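Local coordinates for protein ciona betagamma-crystallin (Ciona intestinalis, PDB 2BV2) that binds two calcium ions in a single betagamma-crystallin domain and probably serves as a structural component of the neuroectodermal visual system, at residues Trp44-Asp49 / Pro55-Thr60; Ile4-Val9 / Gly13-Leu18; Asp24-Gly29 / Asp48-Ser53. All blocks are in the same frame, centred on the assembly; numbering follows the deposited sequence.

Contact 1: Trp44-Asp49 / Pro55-Thr60; sequences WFVFDD and PSYKLT. With CA (calcium ion), chain D.
The Tyr57 ring meets the carboxylate of Asp48 at its edge: Asp48 CG lies in the ring plane, OD1 sits 3.5 Å from CE2 of Tyr57, and the two flat groups are turned 53° apart. Tyr57 OH gives a hydrogen bond of 3.1 Å to Asp48 OD2, reaching that oxygen from above the carboxylate plane. Trp70 adds an edge-to-face contact with the same ring. The rings of Phe45 and Phe47 lie obliquely against their cross-strand partners, Phe45 CE1 3.7 Å from CG of Lys58 and Phe47 CE1 3.5 Å from CB of Ser56. Extended throughout, with CG anti to the backbone N (chi1 -166°), Lys58 lends its methylenes to Phe45 and carries its amine away. These pairs belong to the antiparallel hairpin of strands 44-47 and 56-59 in the second Greek key motif of the betagamma-crystallin domain. Trp44 pairs with Leu59 and Val46 with Tyr57, two backbone hydrogen bonds each. On the face of Val46 and Leu59, Val46 CG1 packs 3.9 Å from Leu59 CD2, and Ile3 and Ile37 of the other sheet close over them. Past the last bridge, Asp48 N bonds to Pro55 O at 2.8 Å, while Asp48 O binds calcium at 2.3 Å.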
loop_
_atom_site.group_PDB
_atom_site.type_symbol
_atom_site.label_atom_id
_atom_site.label_comp_id
_atom_site.label_asym_id
_atom_site.label_seq_id
_atom_site.Cartn_x
_atom_site.Cartn_y
_atom_site.Cartn_z
ATOM N N TRP A 44 -6.755 -5.660 -3.347
ATOM C CA TRP A 44 -5.318 -5.413 -3.555
ATOM C C TRP A 44 -4.497 -6.248 -2.600
ATOM O O TRP A 44 -4.905 -6.462 -1.472
ATOM C CB TRP A 44 -5.008 -3.936 -3.317
ATOM C CG TRP A 44 -5.603 -3.053 -4.384
ATOM C CD1 TRP A 44 -6.868 -2.602 -4.449
ATOM C CD2 TRP A 44 -4.917 -2.513 -5.513
ATOM N NE1 TRP A 44 -7.042 -1.832 -5.578
ATOM C CE2 TRP A 44 -5.850 -1.752 -6.240
ATOM C CE3 TRP A 44 -3.601 -2.602 -5.983
ATOM C CZ2 TRP A 44 -5.513 -1.076 -7.407
ATOM C CZ3 TRP A 44 -3.268 -1.937 -7.140
ATOM C CH2 TRP A 44 -4.219 -1.187 -7.843
ATOM N N PHE A 45 -3.356 -6.742 -3.075
ATOM C CA PHE A 45 -2.354 -7.317 -2.205
ATOM C C PHE A 45 -1.184 -6.350 -2.135
ATOM O O PHE A 45 -0.679 -5.895 -3.157
ATOM C CB PHE A 45 -1.867 -8.662 -2.750
ATOM C CG PHE A 45 -2.887 -9.760 -2.641
ATOM C CD1 PHE A 45 -3.023 -10.491 -1.471
ATOM C CD2 PHE A 45 -3.706 -10.067 -3.715
ATOM C CE1 PHE A 45 -3.962 -11.510 -1.370
ATOM C CE2 PHE A 45 -4.648 -11.091 -3.622
ATOM C CZ PHE A 45 -4.777 -11.804 -2.445
ATOM N N VAL A 46 -0.731 -6.061 -0.927
ATOM C CA VAL A 46 0.424 -5.211 -0.761
ATOM C C VAL A 46 1.522 -6.048 -0.115
ATOM O O VAL A 46 1.242 -6.894 0.712
ATOM C CB VAL A 46 0.104 -3.933 0.062
ATOM C CG1 VAL A 46 -0.939 -3.101 -0.670
ATOM C CG2 VAL A 46 -0.344 -4.273 1.463
ATOM N N PHE A 47 2.764 -5.803 -0.524
ATOM C CA PHE A 47 3.887 -6.654 -0.173
ATOM C C PHE A 47 5.028 -5.846 0.418
ATOM O O PHE A 47 5.306 -4.751 -0.050
ATOM C CB PHE A 47 4.420 -7.330 -1.429
ATOM C CG PHE A 47 3.422 -8.187 -2.143
ATOM C CD1 PHE A 47 3.415 -9.558 -1.958
ATOM C CD2 PHE A 47 2.542 -7.639 -3.074
ATOM C CE1 PHE A 47 2.513 -10.354 -2.630
ATOM C CE2 PHE A 47 1.644 -8.432 -3.753
ATOM C CZ PHE A 47 1.632 -9.783 -3.540
ATOM N N ASP A 48 5.719 -6.420 1.409
ATOM C CA ASP A 48 6.897 -5.787 2.005
ATOM C C ASP A 48 8.216 -5.923 1.225
ATOM O O ASP A 48 9.168 -5.202 1.540
ATOM C CB ASP A 48 7.100 -6.271 3.440
ATOM C CG ASP A 48 6.024 -5.759 4.378
ATOM O OD1 ASP A 48 5.229 -4.884 3.964
ATOM O OD2 ASP A 48 5.973 -6.228 5.532
ATOM N N ASP A 49 8.293 -6.824 0.241
ATOM C CA ASP A 49 9.416 -6.847 -0.690
ATOM C C ASP A 49 8.957 -6.360 -2.053
ATOM O O ASP A 49 7.751 -6.296 -2.342
ATOM C CB ASP A 49 10.039 -8.248 -0.847
ATOM C CG ASP A 49 10.745 -8.744 0.414
ATOM O OD1 ASP A 49 10.898 -7.956 1.392
ATOM O OD2 ASP A 49 11.157 -9.940 0.398
ATOM N N PRO A 55 6.448 -10.578 2.885
ATOM C CA PRO A 55 5.186 -10.524 3.608
ATOM C C PRO A 55 4.086 -9.830 2.785
ATOM O O PRO A 55 4.322 -8.754 2.245
ATOM C CB PRO A 55 5.546 -9.715 4.848
ATOM C CG PRO A 55 6.959 -10.064 5.104
ATOM C CD PRO A 55 7.593 -10.234 3.748
ATOM N N SER A 56 2.909 -10.451 2.700
ATOM C CA SER A 56 1.821 -9.948 1.850
ATOM C C SER A 56 0.560 -9.753 2.691
ATOM O O SER A 56 0.372 -10.412 3.722
ATOM C CB SER A 56 1.529 -10.889 0.677
ATOM O OG SER A 56 0.921 -12.087 1.114
ATOM N N TYR A 57 -0.283 -8.832 2.239
ATOM C CA TYR A 57 -1.464 -8.407 2.985
ATOM C C TYR A 57 -2.591 -8.122 2.006
ATOM O O TYR A 57 -2.395 -7.380 1.033
ATOM C CB TYR A 57 -1.181 -7.164 3.824
ATOM C CG TYR A 57 0.084 -7.264 4.636
ATOM C CD1 TYR A 57 0.105 -7.925 5.843
ATOM C CD2 TYR A 57 1.257 -6.669 4.199
ATOM C CE1 TYR A 57 1.259 -8.015 6.578
ATOM C CE2 TYR A 57 2.402 -6.743 4.938
ATOM C CZ TYR A 57 2.397 -7.420 6.118
ATOM O OH TYR A 57 3.531 -7.518 6.866
ATOM N N LYS A 58 -3.761 -8.709 2.270
ATOM C CA LYS A 58 -4.936 -8.532 1.431
ATOM C C LYS A 58 -5.815 -7.402 1.946
ATOM O O LYS A 58 -6.143 -7.332 3.136
ATOM C CB LYS A 58 -5.750 -9.820 1.411
ATOM C CG LYS A 58 -6.805 -9.879 0.324
ATOM C CD LYS A 58 -7.593 -11.176 0.465
ATOM C CE LYS A 58 -8.695 -11.265 -0.539
ATOM N NZ LYS A 58 -9.581 -12.407 -0.214
ATOM N N LEU A 59 -6.218 -6.538 1.024
ATOM C CA LEU A 59 -6.935 -5.314 1.349
ATOM C C LEU A 59 -8.101 -5.238 0.420
ATOM O O LEU A 59 -7.929 -5.412 -0.792
ATOM C CB LEU A 59 -6.056 -4.093 1.073
ATOM C CG LEU A 59 -5.112 -3.568 2.138
ATOM C CD1 LEU A 59 -4.393 -4.652 2.862
ATOM C CD2 LEU A 59 -4.158 -2.597 1.454
ATOM N N THR A 60 -9.285 -5.029 0.987
ATOM C CA THR A 60 -10.510 -4.810 0.219
ATOM C C THR A 60 -10.944 -3.370 0.450
ATOM O O THR A 60 -10.384 -2.688 1.327
ATOM C CB THR A 60 -11.605 -5.795 0.658
ATOM O OG1 THR A 60 -11.863 -5.635 2.056
ATOM C CG2 THR A 60 -11.150 -7.217 0.405
HETATM CA CA CA D . 9.918 -3.073 1.999
#

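Contact 2: Ile4-Val9 / Gly13-Leu18; sequences ILFEDV and GKKLEL. With CA (calcium ion), chain C.
Phe6 and Lys15 lie side by side and point the same way, Phe6 CE1 resting 3.8 Å from Lys15 CD. Lys15 takes the less common first torsion, with CG between its backbone N and carbonyl carbon (chi1 61°), which stands the extended chain up beside the ring. Ile4 runs alongside Lys15 in the same direction and crosses Glu17 at a slant, its CG1 3.9 Å from Glu17 CG. These four side chains share one face of the hairpin. On the other, Leu5 slants across Leu18 with their CD1 atoms 3.9 Å apart, and Leu16 stands a little farther from Leu5.

Leu5 and Leu16 form the hydrogen-bonded pair of this antiparallel ladder, with Leu5 N to Leu16 O at 2.8 Å and nearly straight at 174°. Next along the hairpin, Glu7 turns its side chain toward the other segment: OE1 accepts Lys14 N at 2.9 Å through its anti lone pair, while Glu7 N bonds to Lys14 O. Two bonds thus tie Glu7 to Lys14 and leave Glu7 O to bind calcium at 2.3 Å, in a site completed by water and by Ile33, Ser35 and Asp75.

The hairpin belongs to the first Greek key motif; strand 15-18 is the outermost of its sheet, and strand 2-6 lies between it and strand 36-41, whose Ile37 packs on Leu5 and Ile38 on Phe6.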
loop_
_atom_site.group_PDB
_atom_site.type_symbol
_atom_site.label_atom_id
_atom_site.label_comp_id
_atom_site.label_asym_id
_atom_site.label_seq_id
_atom_site.Cartn_x
_atom_site.Cartn_y
_atom_site.Cartn_z
ATOM N N ILE A 4 -5.004 4.116 -2.771
ATOM C CA ILE A 4 -4.257 5.325 -2.423
ATOM C C ILE A 4 -3.366 5.032 -1.210
ATOM O O ILE A 4 -3.861 4.663 -0.133
ATOM C CB ILE A 4 -5.189 6.488 -2.104
ATOM C CG1 ILE A 4 -6.123 6.775 -3.283
ATOM C CG2 ILE A 4 -4.394 7.732 -1.757
ATOM C CD1 ILE A 4 -7.349 7.580 -2.893
ATOM N N LEU A 5 -2.060 5.229 -1.402
ATOM C CA LEU A 5 -1.052 4.978 -0.385
ATOM C C LEU A 5 -0.669 6.303 0.237
ATOM O O LEU A 5 -0.504 7.280 -0.484
ATOM C CB LEU A 5 0.190 4.379 -1.027
ATOM C CG LEU A 5 0.022 3.130 -1.903
ATOM C CD1 LEU A 5 1.355 2.713 -2.471
ATOM C CD2 LEU A 5 -0.639 1.952 -1.186
ATOM N N PHE A 6 -0.510 6.324 1.560
ATOM C CA PHE A 6 -0.202 7.542 2.296
ATOM C C PHE A 6 1.073 7.406 3.090
ATOM O O PHE A 6 1.284 6.386 3.733
ATOM C CB PHE A 6 -1.330 7.887 3.283
ATOM C CG PHE A 6 -2.598 8.322 2.620
ATOM C CD1 PHE A 6 -2.875 9.672 2.420
ATOM C CD2 PHE A 6 -3.532 7.390 2.227
ATOM C CE1 PHE A 6 -4.066 10.067 1.790
ATOM C CE2 PHE A 6 -4.717 7.778 1.579
ATOM C CZ PHE A 6 -4.989 9.094 1.379
ATOM N N GLU A 7 1.858 8.483 3.127
ATOM C CA GLU A 7 3.117 8.528 3.861
ATOM C C GLU A 7 2.946 8.428 5.366
ATOM O O GLU A 7 3.746 7.757 6.046
ATOM C CB GLU A 7 3.832 9.831 3.480
ATOM C CG GLU A 7 5.118 10.141 4.239
ATOM C CD GLU A 7 5.315 11.636 4.450
ATOM O OE1 GLU A 7 4.445 12.403 4.020
ATOM O OE2 GLU A 7 6.334 12.045 5.047
ATOM N N ASP A 8 1.912 9.095 5.887
ATOM C CA ASP A 8 1.640 9.127 7.320
ATOM C C ASP A 8 0.361 8.359 7.686
ATOM O O ASP A 8 -0.518 8.164 6.874
ATOM C CB ASP A 8 1.471 10.567 7.809
ATOM C CG ASP A 8 2.701 11.441 7.541
ATOM O OD1 ASP A 8 3.813 10.891 7.311
ATOM O OD2 ASP A 8 2.536 12.689 7.547
ATOM N N VAL A 9 0.270 7.983 8.954
ATOM C CA VAL A 9 -0.944 7.415 9.508
ATOM C C VAL A 9 -2.131 8.379 9.365
ATOM O O VAL A 9 -1.978 9.602 9.155
ATOM C CB VAL A 9 -0.779 6.992 11.002
ATOM C CG1 VAL A 9 0.320 5.981 11.141
ATOM C CG2 VAL A 9 -0.546 8.192 11.896
ATOM N N GLY A 13 0.060 13.295 5.083
ATOM C CA GLY A 13 1.307 13.313 4.345
ATOM C C GLY A 13 1.121 13.101 2.861
ATOM O O GLY A 13 0.017 13.238 2.324
ATOM N N LYS A 14 2.222 12.739 2.205
ATOM C CA LYS A 14 2.236 12.521 0.755
ATOM C C LYS A 14 1.366 11.310 0.369
ATOM O O LYS A 14 1.296 10.301 1.085
ATOM C CB LYS A 14 3.670 12.305 0.281
ATOM C CG LYS A 14 3.901 12.480 -1.192
ATOM C CD LYS A 14 5.421 12.405 -1.522
ATOM C CE LYS A 14 5.732 12.747 -2.979
ATOM N NZ LYS A 14 7.187 12.590 -3.323
ATOM N N LYS A 15 0.685 11.417 -0.762
ATOM C CA LYS A 15 -0.141 10.310 -1.206
ATOM C C LYS A 15 0.183 9.912 -2.628
ATOM O O LYS A 15 0.666 10.729 -3.413
ATOM C CB LYS A 15 -1.626 10.601 -1.028
ATOM C CG LYS A 15 -2.162 11.775 -1.780
ATOM C CD LYS A 15 -3.618 12.007 -1.400
ATOM C CE LYS A 15 -4.340 12.886 -2.400
ATOM N NZ LYS A 15 -5.723 13.230 -1.928
ATOM N N LEU A 16 -0.064 8.636 -2.922
ATOM C CA LEU A 16 0.141 8.048 -4.250
ATOM C C LEU A 16 -1.092 7.237 -4.586
ATOM O O LEU A 16 -1.395 6.263 -3.901
ATOM C CB LEU A 16 1.368 7.139 -4.263
ATOM C CG LEU A 16 1.680 6.454 -5.594
ATOM C CD1 LEU A 16 2.058 7.494 -6.620
ATOM C CD2 LEU A 16 2.775 5.437 -5.461
ATOM N N GLU A 17 -1.805 7.654 -5.636
ATOM C CA GLU A 17 -2.958 6.897 -6.125
ATOM C C GLU A 17 -2.508 5.975 -7.250
ATOM O O GLU A 17 -1.826 6.423 -8.177
ATOM C CB GLU A 17 -4.052 7.820 -6.644
ATOM C CG GLU A 17 -5.315 7.083 -7.052
ATOM C CD GLU A 17 -6.367 7.989 -7.638
ATOM O OE1 GLU A 17 -6.684 9.017 -6.992
ATOM O OE2 GLU A 17 -6.875 7.666 -8.745
ATOM N N LEU A 18 -2.890 4.700 -7.159
ATOM C CA LEU A 18 -2.554 3.705 -8.162
ATOM C C LEU A 18 -3.788 2.969 -8.691
ATOM O O LEU A 18 -4.745 2.689 -7.950
ATOM C CB LEU A 18 -1.561 2.694 -7.595
ATOM C CG LEU A 18 -0.202 3.259 -7.191
ATOM C CD1 LEU A 18 0.501 2.284 -6.264
ATOM C CD2 LEU A 18 0.656 3.564 -8.413
HETATM CA CA CA C . 5.528 6.666 7.000
HETATM O O HOH W 1 6.447 6.452 9.132
#

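Contact 3: Asp24-Gly29 / Asp48-Ser53; sequences DLNVHG and DDEGFS. With CA (calcium ion), chain D; ACT (acetate ion), chain E.
Asp24 and Glu50 bring their carboxylates together where an Asx turn, leading into the short 3-10 segment 25-27, meets the loop between strands 44-47 and 56-59 of the betagamma-crystallin fold. The two side chains lie alongside each other and point the same way; their planes are only 11° apart, so the carboxylates stack. Asp24 OD1 is 3.4 Å from CD of Glu50, and Asp24 CG is 3.5 Å from Glu50 OE2. With like charges this near, the pair would be expected to repel if both were ionised, and the closeness would probably raise the pKa of one of them.

What holds the aspartate side of the stack is well defined. Asp24 OD1 accepts two donors from Asn26: the backbone N at 3.1 Å, coming from above the carboxylate plane, and ND2 at 2.9 Å, on the syn lone pair of OD1. The same ND2 lies 3.2 Å from Glu50 OE1, with the amide turned 73° from the glutamate carboxylate. CG of Asp24 stands opposite its own backbone N (chi1 177°), a setting that carries the carboxylate over to Glu50.

Away from this small cluster the contact is loose. Only about 132 Å² is buried in all, and Glu50 and Asn26 are exposed at the surface. An acetate, probably from the crystallisation liquor, takes a hydrogen bond from Asp24 N and is also held by Ser23 N. The backbones are joined nearby, beyond the side-chain stack, by a hydrogen bond between Gly51 and Ser23. Within its own loop, the carbonyl of Glu50 is met almost head-on by a hydroxyl, Ser53 OG donating to Glu50 O at 2.7 Å.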
loop_
_atom_site.group_PDB
_atom_site.type_symbol
_atom_site.label_atom_id
_atom_site.label_comp_id
_atom_site.label_asym_id
_atom_site.label_seq_id
_atom_site.Cartn_x
_atom_site.Cartn_y
_atom_site.Cartn_z
ATOM N N ASP A 24 7.787 -2.190 -7.949
ATOM C CA ASP A 24 8.824 -1.508 -7.190
ATOM C C ASP A 24 8.398 -0.083 -6.874
ATOM O O ASP A 24 8.520 0.815 -7.716
ATOM C CB ASP A 24 10.129 -1.521 -7.989
ATOM C CG ASP A 24 11.259 -0.758 -7.315
ATOM O OD1 ASP A 24 11.152 -0.414 -6.121
ATOM O OD2 ASP A 24 12.267 -0.500 -8.005
ATOM N N LEU A 25 7.907 0.128 -5.655
ATOM C CA LEU A 25 7.416 1.464 -5.271
ATOM C C LEU A 25 8.455 2.570 -5.351
ATOM O O LEU A 25 8.082 3.725 -5.355
ATOM C CB LEU A 25 6.765 1.448 -3.885
ATOM C CG LEU A 25 5.371 0.812 -3.810
ATOM C CD1 LEU A 25 4.982 0.716 -2.393
ATOM C CD2 LEU A 25 4.305 1.595 -4.584
ATOM N N ASN A 26 9.740 2.222 -5.399
ATOM C CA ASN A 26 10.813 3.220 -5.620
ATOM C C ASN A 26 10.629 4.051 -6.883
ATOM O O ASN A 26 11.067 5.203 -6.936
ATOM C CB ASN A 26 12.172 2.561 -5.691
ATOM C CG ASN A 26 12.706 2.139 -4.344
ATOM O OD1 ASN A 26 12.962 2.967 -3.463
ATOM N ND2 ASN A 26 12.926 0.844 -4.185
ATOM N N VAL A 27 10.013 3.469 -7.907
ATOM C CA VAL A 27 9.814 4.188 -9.172
ATOM C C VAL A 27 8.996 5.460 -8.951
ATOM O O VAL A 27 9.145 6.439 -9.694
ATOM C CB VAL A 27 9.168 3.312 -10.267
ATOM C CG1 VAL A 27 9.996 2.050 -10.525
ATOM C CG2 VAL A 27 7.738 2.957 -9.909
ATOM N N HIS A 28 8.147 5.438 -7.923
ATOM C CA HIS A 28 7.340 6.599 -7.516
ATOM C C HIS A 28 7.757 7.216 -6.179
ATOM O O HIS A 28 7.023 8.025 -5.623
ATOM C CB HIS A 28 5.873 6.184 -7.467
ATOM C CG HIS A 28 5.329 5.785 -8.797
ATOM N ND1 HIS A 28 4.813 4.537 -9.051
ATOM C CD2 HIS A 28 5.242 6.473 -9.960
ATOM C CE1 HIS A 28 4.420 4.474 -10.312
ATOM N NE2 HIS A 28 4.676 5.635 -10.886
ATOM N N GLY A 29 8.935 6.854 -5.668
ATOM C CA GLY A 29 9.447 7.430 -4.423
ATOM C C GLY A 29 8.647 7.042 -3.191
ATOM O O GLY A 29 8.616 7.791 -2.203
ATOM N N ASP A 48 5.719 -6.420 1.409
ATOM C CA ASP A 48 6.897 -5.787 2.005
ATOM C C ASP A 48 8.216 -5.923 1.225
ATOM O O ASP A 48 9.168 -5.202 1.540
ATOM C CB ASP A 48 7.100 -6.271 3.440
ATOM C CG ASP A 48 6.024 -5.759 4.378
ATOM O OD1 ASP A 48 5.229 -4.884 3.964
ATOM O OD2 ASP A 48 5.973 -6.228 5.532
ATOM N N ASP A 49 8.293 -6.824 0.241
ATOM C CA ASP A 49 9.416 -6.847 -0.690
ATOM C C ASP A 49 8.957 -6.360 -2.053
ATOM O O ASP A 49 7.751 -6.296 -2.342
ATOM C CB ASP A 49 10.039 -8.248 -0.847
ATOM C CG ASP A 49 10.745 -8.744 0.414
ATOM O OD1 ASP A 49 10.898 -7.956 1.392
ATOM O OD2 ASP A 49 11.157 -9.940 0.398
ATOM N N GLU A 50 9.936 -6.008 -2.886
ATOM C CA GLU A 50 9.678 -5.657 -4.278
ATOM C C GLU A 50 9.284 -6.925 -5.034
ATOM O O GLU A 50 9.530 -8.045 -4.578
ATOM C CB GLU A 50 10.915 -5.028 -4.912
ATOM C CG GLU A 50 11.383 -3.741 -4.243
ATOM C CD GLU A 50 12.628 -3.166 -4.902
ATOM O OE1 GLU A 50 13.329 -2.342 -4.266
ATOM O OE2 GLU A 50 12.903 -3.553 -6.053
ATOM N N GLY A 51 8.638 -6.746 -6.175
ATOM C CA GLY A 51 8.299 -7.862 -7.036
ATOM C C GLY A 51 7.198 -8.769 -6.529
ATOM O O GLY A 51 7.200 -9.957 -6.842
ATOM N N PHE A 52 6.230 -8.219 -5.792
ATOM C CA PHE A 52 5.105 -8.996 -5.325
ATOM C C PHE A 52 5.585 -10.187 -4.523
ATOM O O PHE A 52 5.196 -11.336 -4.788
ATOM C CB PHE A 52 4.253 -9.465 -6.510
ATOM C CG PHE A 52 4.027 -8.401 -7.536
ATOM C CD1 PHE A 52 4.351 -8.612 -8.862
ATOM C CD2 PHE A 52 3.552 -7.164 -7.160
ATOM C CE1 PHE A 52 4.158 -7.629 -9.800
ATOM C CE2 PHE A 52 3.338 -6.174 -8.102
ATOM C CZ PHE A 52 3.653 -6.400 -9.407
ATOM N N SER A 53 6.438 -9.905 -3.543
ATOM C CA SER A 53 7.064 -10.961 -2.771
ATOM C C SER A 53 7.323 -10.418 -1.391
ATOM O O SER A 53 7.087 -9.241 -1.153
ATOM C CB SER A 53 8.355 -11.417 -3.444
ATOM O OG SER A 53 9.369 -10.431 -3.339
HETATM CA CA CA D . 9.918 -3.073 1.999
HETATM C C ACT E . 6.780 -1.059 -11.666
HETATM O O ACT E . 6.100 -2.102 -11.878
HETATM O OXT ACT E . 7.546 -1.055 -10.671
HETATM C CH3 ACT E . 6.666 0.154 -12.532
#

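How the contacts relate
Contacts 1 and 2 are the hairpins of the two Greek key motifs, their centres about 15 Å apart on opposite sides of the chain's centre; they meet where Trp44 CZ2 comes 3.9 Å from Leu18 O. Each brings one backbone carbonyl to a different calcium ion. The second segment of contact 3 continues from the first of contact 1, sharing Asp48, whose O binds an ion with ligands including Asp32, Glu76 and Ser78; the Asp24-Glu50 stack is not among them. Contacts 1 and 3 also touch, Phe47 CB lying 3.3 Å from Ser53 O. Segment 24-29, itself in the first motif, packs on contact 2 through Leu25, its CD2 3.8 Å from Leu5 CD1, and meets the second motif at Glu50.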